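Putative GH105 family protein (Salmonella enterica subsp. enterica serovar Paratyphi A, PDB 3QWT) is of uncharacterised function but probably hydrolyses unsaturated uronyl residues from oligosaccharides, as GH105 glycoside hydrolases do. Local coordinates at residues 222-234 / 342-354. Residues are numbered along the deposited sequence; the frame is centred on the assembly and turned at random.
Sequences HHNFANARWARGN and SFGTGMGHDLDFY
Two loops of the alpha/alpha toroid, apparently at one end of it and each running into a helix (231-248 and 351-355), meet through Phe225, Ala226, Ala228, Trp230 and Arg232 of one and Ser342, Thr345, Met347, His349, Asp350 and Tyr354 of the other. Phe225 is held between two side chains: Met347 CG stands 3.5 Å from the ring centroid, a CH-pi contact only 13° off the normal, and His223 CE1 lies over the opposite face. The selenium of selenomethionine Met347 sits over the same face as its CG, giving a Met-aromatic contact. The edge of Phe225 is turned to the face of His349 in an offset edge-to-face pair with planes at 78°. Ala226 CB packs on the Asp350 backbone, 3.5 Å from Asp350 C. Further along, Ala228 CB presses on one face of Tyr354, 3.3 Å from CE2, while Phe353 covers the other. Trp230 has CG anti to its backbone N (chi1 175°), which carries the indole across to Tyr354 and Thr345; both lie over one face, with Thr345 CB 3.5 Å from Trp230 CZ2. Arg232, bent at chi2 and chi3, brings its guanidinium to Ser342: NH2 donates to OG at 2.8 Å, tilted from the guanidinium plane, and NH1 adds weak bonds to Ser342 OG and O. Tyr354 OH accepts from Gly348 N at 2.9 Å, bonds His215, and shares a water with Gly348 O. Aromatic and CH-pi contacts thus join the loops, while the buried arginine's positive charge is probably stabilised by the hydroxyl and carbonyl dipoles of Ser342, with Ser295 OG as a further partner.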
# COMPACT_ATOMS: atom_id res chain seq x y z
N HIS A 222 8.05 34.30 -32.40
CA HIS A 222 6.86 34.17 -31.57
C HIS A 222 5.58 34.62 -32.28
O HIS A 222 4.92 35.56 -31.85
CB HIS A 222 7.02 34.95 -30.27
CG HIS A 222 8.14 34.45 -29.41
ND1 HIS A 222 9.46 34.59 -29.77
CD2 HIS A 222 8.13 33.80 -28.23
CE1 HIS A 222 10.22 34.04 -28.84
NE2 HIS A 222 9.44 33.56 -27.89
N HIS A 223 5.23 33.93 -33.36
CA HIS A 223 4.01 34.22 -34.10
C HIS A 223 3.28 32.93 -34.48
O HIS A 223 3.83 31.82 -34.33
CB HIS A 223 4.34 35.03 -35.36
CG HIS A 223 5.26 34.32 -36.30
ND1 HIS A 223 4.81 33.37 -37.19
CD2 HIS A 223 6.60 34.40 -36.47
CE1 HIS A 223 5.84 32.91 -37.88
NE2 HIS A 223 6.94 33.51 -37.46
N ASN A 224 2.04 33.08 -34.93
CA ASN A 224 1.24 31.96 -35.43
C ASN A 224 1.07 31.99 -36.94
O ASN A 224 0.02 31.61 -37.46
CB ASN A 224 -0.12 31.91 -34.75
CG ASN A 224 -0.04 31.49 -33.28
OD1 ASN A 224 -0.10 32.33 -32.39
ND2 ASN A 224 0.13 30.19 -33.04
N PHE A 225 2.11 32.41 -37.65
CA PHE A 225 2.07 32.48 -39.12
C PHE A 225 0.85 33.26 -39.59
O PHE A 225 0.60 34.38 -39.14
CB PHE A 225 2.13 31.08 -39.74
CG PHE A 225 3.39 30.33 -39.40
CD1 PHE A 225 4.47 30.33 -40.27
CD2 PHE A 225 3.53 29.70 -38.17
CE1 PHE A 225 5.65 29.68 -39.94
CE2 PHE A 225 4.70 29.04 -37.83
CZ PHE A 225 5.76 29.03 -38.72
N ALA A 226 0.07 32.65 -40.48
CA ALA A 226 -1.10 33.31 -41.04
C ALA A 226 -2.28 33.37 -40.06
O ALA A 226 -3.36 33.83 -40.43
CB ALA A 226 -1.53 32.61 -42.32
N ASN A 227 -2.07 32.93 -38.82
CA ASN A 227 -3.17 32.82 -37.86
C ASN A 227 -4.35 32.07 -38.47
O ASN A 227 -5.50 32.47 -38.34
CB ASN A 227 -3.63 34.20 -37.36
CG ASN A 227 -2.59 34.88 -36.47
OD1 ASN A 227 -1.46 34.43 -36.34
ND2 ASN A 227 -2.98 35.99 -35.88
N ALA A 228 -4.05 30.95 -39.12
CA ALA A 228 -5.07 30.17 -39.80
C ALA A 228 -5.85 29.27 -38.85
O ALA A 228 -5.29 28.48 -38.10
CB ALA A 228 -4.43 29.33 -40.92
N ARG A 229 -7.17 29.40 -38.89
CA ARG A 229 -7.99 28.51 -38.09
C ARG A 229 -8.39 27.38 -39.01
O ARG A 229 -9.52 27.28 -39.49
CB ARG A 229 -9.18 29.26 -37.48
CG ARG A 229 -8.72 30.37 -36.56
CD ARG A 229 -9.88 31.14 -35.92
NE ARG A 229 -9.37 32.17 -35.01
CZ ARG A 229 -9.15 33.43 -35.37
NH1 ARG A 229 -9.39 33.81 -36.61
NH2 ARG A 229 -8.68 34.31 -34.50
N TRP A 230 -7.41 26.52 -39.26
CA TRP A 230 -7.52 25.51 -40.32
C TRP A 230 -8.30 24.30 -39.84
O TRP A 230 -8.10 23.81 -38.74
CB TRP A 230 -6.13 25.14 -40.81
CG TRP A 230 -6.09 24.04 -41.82
CD1 TRP A 230 -6.76 24.00 -42.99
CD2 TRP A 230 -5.31 22.84 -41.75
NE1 TRP A 230 -6.46 22.84 -43.66
CE2 TRP A 230 -5.57 22.11 -42.93
CE3 TRP A 230 -4.42 22.30 -40.81
CZ2 TRP A 230 -4.98 20.87 -43.19
CZ3 TRP A 230 -3.83 21.06 -41.07
CH2 TRP A 230 -4.11 20.37 -42.25
N ALA A 231 -9.21 23.82 -40.69
CA ALA A 231 -10.14 22.77 -40.31
C ALA A 231 -9.45 21.45 -39.92
O ALA A 231 -9.54 21.02 -38.76
CB ALA A 231 -11.16 22.53 -41.42
N ARG A 232 -8.79 20.80 -40.86
CA ARG A 232 -8.19 19.50 -40.56
C ARG A 232 -7.34 19.55 -39.27
O ARG A 232 -7.45 18.67 -38.42
CB ARG A 232 -7.42 18.92 -41.76
CG ARG A 232 -6.74 17.58 -41.39
CD ARG A 232 -6.67 16.59 -42.55
NE ARG A 232 -5.76 17.05 -43.60
CZ ARG A 232 -6.15 17.42 -44.82
NH1 ARG A 232 -5.26 17.82 -45.70
NH2 ARG A 232 -7.44 17.37 -45.14
N GLY A 233 -6.53 20.59 -39.12
CA GLY A 233 -5.67 20.73 -37.96
C GLY A 233 -6.45 20.71 -36.66
O GLY A 233 -6.06 20.02 -35.70
N ASN A 234 -7.54 21.47 -36.62
CA ASN A 234 -8.41 21.52 -35.45
C ASN A 234 -9.02 20.16 -35.15
O ASN A 234 -9.18 19.76 -33.98
CB ASN A 234 -9.54 22.53 -35.69
CG ASN A 234 -9.13 23.93 -35.32
OD1 ASN A 234 -9.38 24.40 -34.19
ND2 ASN A 234 -8.47 24.62 -36.25
N SER A 342 -8.96 17.37 -48.87
CA SER A 342 -7.83 18.22 -49.28
C SER A 342 -6.51 17.48 -49.09
O SER A 342 -6.34 16.70 -48.15
CB SER A 342 -7.79 19.54 -48.50
OG SER A 342 -7.48 19.34 -47.11
N PHE A 343 -5.58 17.74 -50.00
CA PHE A 343 -4.29 17.08 -50.04
C PHE A 343 -3.44 17.55 -48.87
O PHE A 343 -3.81 18.49 -48.17
CB PHE A 343 -3.60 17.38 -51.37
CG PHE A 343 -2.25 16.75 -51.50
CD1 PHE A 343 -2.12 15.37 -51.50
CD2 PHE A 343 -1.11 17.53 -51.62
CE1 PHE A 343 -0.87 14.78 -51.61
CE2 PHE A 343 0.13 16.95 -51.73
CZ PHE A 343 0.26 15.57 -51.74
N GLY A 344 -2.31 16.88 -48.64
CA GLY A 344 -1.43 17.24 -47.54
C GLY A 344 -1.23 18.74 -47.50
O GLY A 344 -0.96 19.36 -48.54
N THR A 345 -1.37 19.32 -46.31
CA THR A 345 -1.30 20.78 -46.18
C THR A 345 -0.22 21.23 -45.19
O THR A 345 -0.32 20.98 -43.98
CB THR A 345 -2.66 21.38 -45.72
OG1 THR A 345 -3.67 21.10 -46.68
CG2 THR A 345 -2.56 22.89 -45.52
N GLY A 346 0.80 21.91 -45.72
CA GLY A 346 1.85 22.49 -44.90
C GLY A 346 1.46 23.76 -44.16
O GLY A 346 0.28 24.12 -44.06
N MSE A 347 2.46 24.46 -43.63
CA MSE A 347 2.18 25.68 -42.89
C MSE A 347 2.07 26.85 -43.85
O MSE A 347 2.98 27.10 -44.65
CB MSE A 347 3.26 25.96 -41.85
CG MSE A 347 2.98 27.20 -41.03
SE MSE A 347 1.47 26.90 -39.84
CE MSE A 347 2.04 25.11 -39.17
N GLY A 348 0.95 27.57 -43.77
CA GLY A 348 0.74 28.70 -44.65
C GLY A 348 1.25 29.98 -44.04
O GLY A 348 1.19 30.17 -42.82
N HIS A 349 1.78 30.86 -44.89
CA HIS A 349 2.24 32.17 -44.44
C HIS A 349 1.19 33.24 -44.75
O HIS A 349 1.31 34.37 -44.31
CB HIS A 349 3.61 32.50 -45.02
CG HIS A 349 4.70 31.62 -44.50
ND1 HIS A 349 5.58 32.02 -43.52
CD2 HIS A 349 5.04 30.34 -44.81
CE1 HIS A 349 6.42 31.04 -43.25
NE2 HIS A 349 6.12 30.00 -44.02
N ASP A 350 0.16 32.84 -45.49
CA ASP A 350 -1.03 33.66 -45.67
C ASP A 350 -2.26 32.76 -45.77
O ASP A 350 -2.14 31.55 -45.98
CB ASP A 350 -0.93 34.59 -46.90
CG ASP A 350 -0.64 33.84 -48.19
OD1 ASP A 350 -1.01 32.65 -48.30
OD2 ASP A 350 -0.03 34.45 -49.10
N LEU A 351 -3.44 33.35 -45.61
CA LEU A 351 -4.71 32.63 -45.67
C LEU A 351 -4.97 31.99 -47.03
O LEU A 351 -5.36 30.83 -47.12
CB LEU A 351 -5.86 33.57 -45.29
CG LEU A 351 -6.27 33.55 -43.82
CD1 LEU A 351 -7.21 34.71 -43.49
CD2 LEU A 351 -6.93 32.23 -43.53
N ASP A 352 -4.77 32.75 -48.09
CA ASP A 352 -4.97 32.21 -49.43
C ASP A 352 -4.33 30.83 -49.58
O ASP A 352 -4.89 29.95 -50.23
CB ASP A 352 -4.42 33.18 -50.48
CG ASP A 352 -5.42 34.26 -50.86
OD1 ASP A 352 -6.61 34.13 -50.51
OD2 ASP A 352 -5.02 35.23 -51.53
N PHE A 353 -3.16 30.65 -48.96
CA PHE A 353 -2.43 29.38 -49.05
C PHE A 353 -3.34 28.21 -48.70
O PHE A 353 -3.29 27.17 -49.35
CB PHE A 353 -1.21 29.40 -48.12
CG PHE A 353 -0.61 28.05 -47.88
CD1 PHE A 353 0.48 27.62 -48.63
CD2 PHE A 353 -1.12 27.22 -46.91
CE1 PHE A 353 1.04 26.36 -48.40
CE2 PHE A 353 -0.55 25.96 -46.68
CZ PHE A 353 0.52 25.54 -47.42
N TYR A 354 -4.16 28.39 -47.67
CA TYR A 354 -5.06 27.34 -47.22
C TYR A 354 -6.24 27.20 -48.16
O TYR A 354 -6.78 26.10 -48.33
CB TYR A 354 -5.54 27.63 -45.80
CG TYR A 354 -4.43 27.48 -44.80
CD1 TYR A 354 -4.14 26.23 -44.25
CD2 TYR A 354 -3.65 28.56 -44.43
CE1 TYR A 354 -3.11 26.08 -43.35
CE2 TYR A 354 -2.62 28.42 -43.54
CZ TYR A 354 -2.35 27.18 -42.99
OH TYR A 354 -1.32 27.03 -42.10
O HOH W 1 -0.69 29.37 -41.14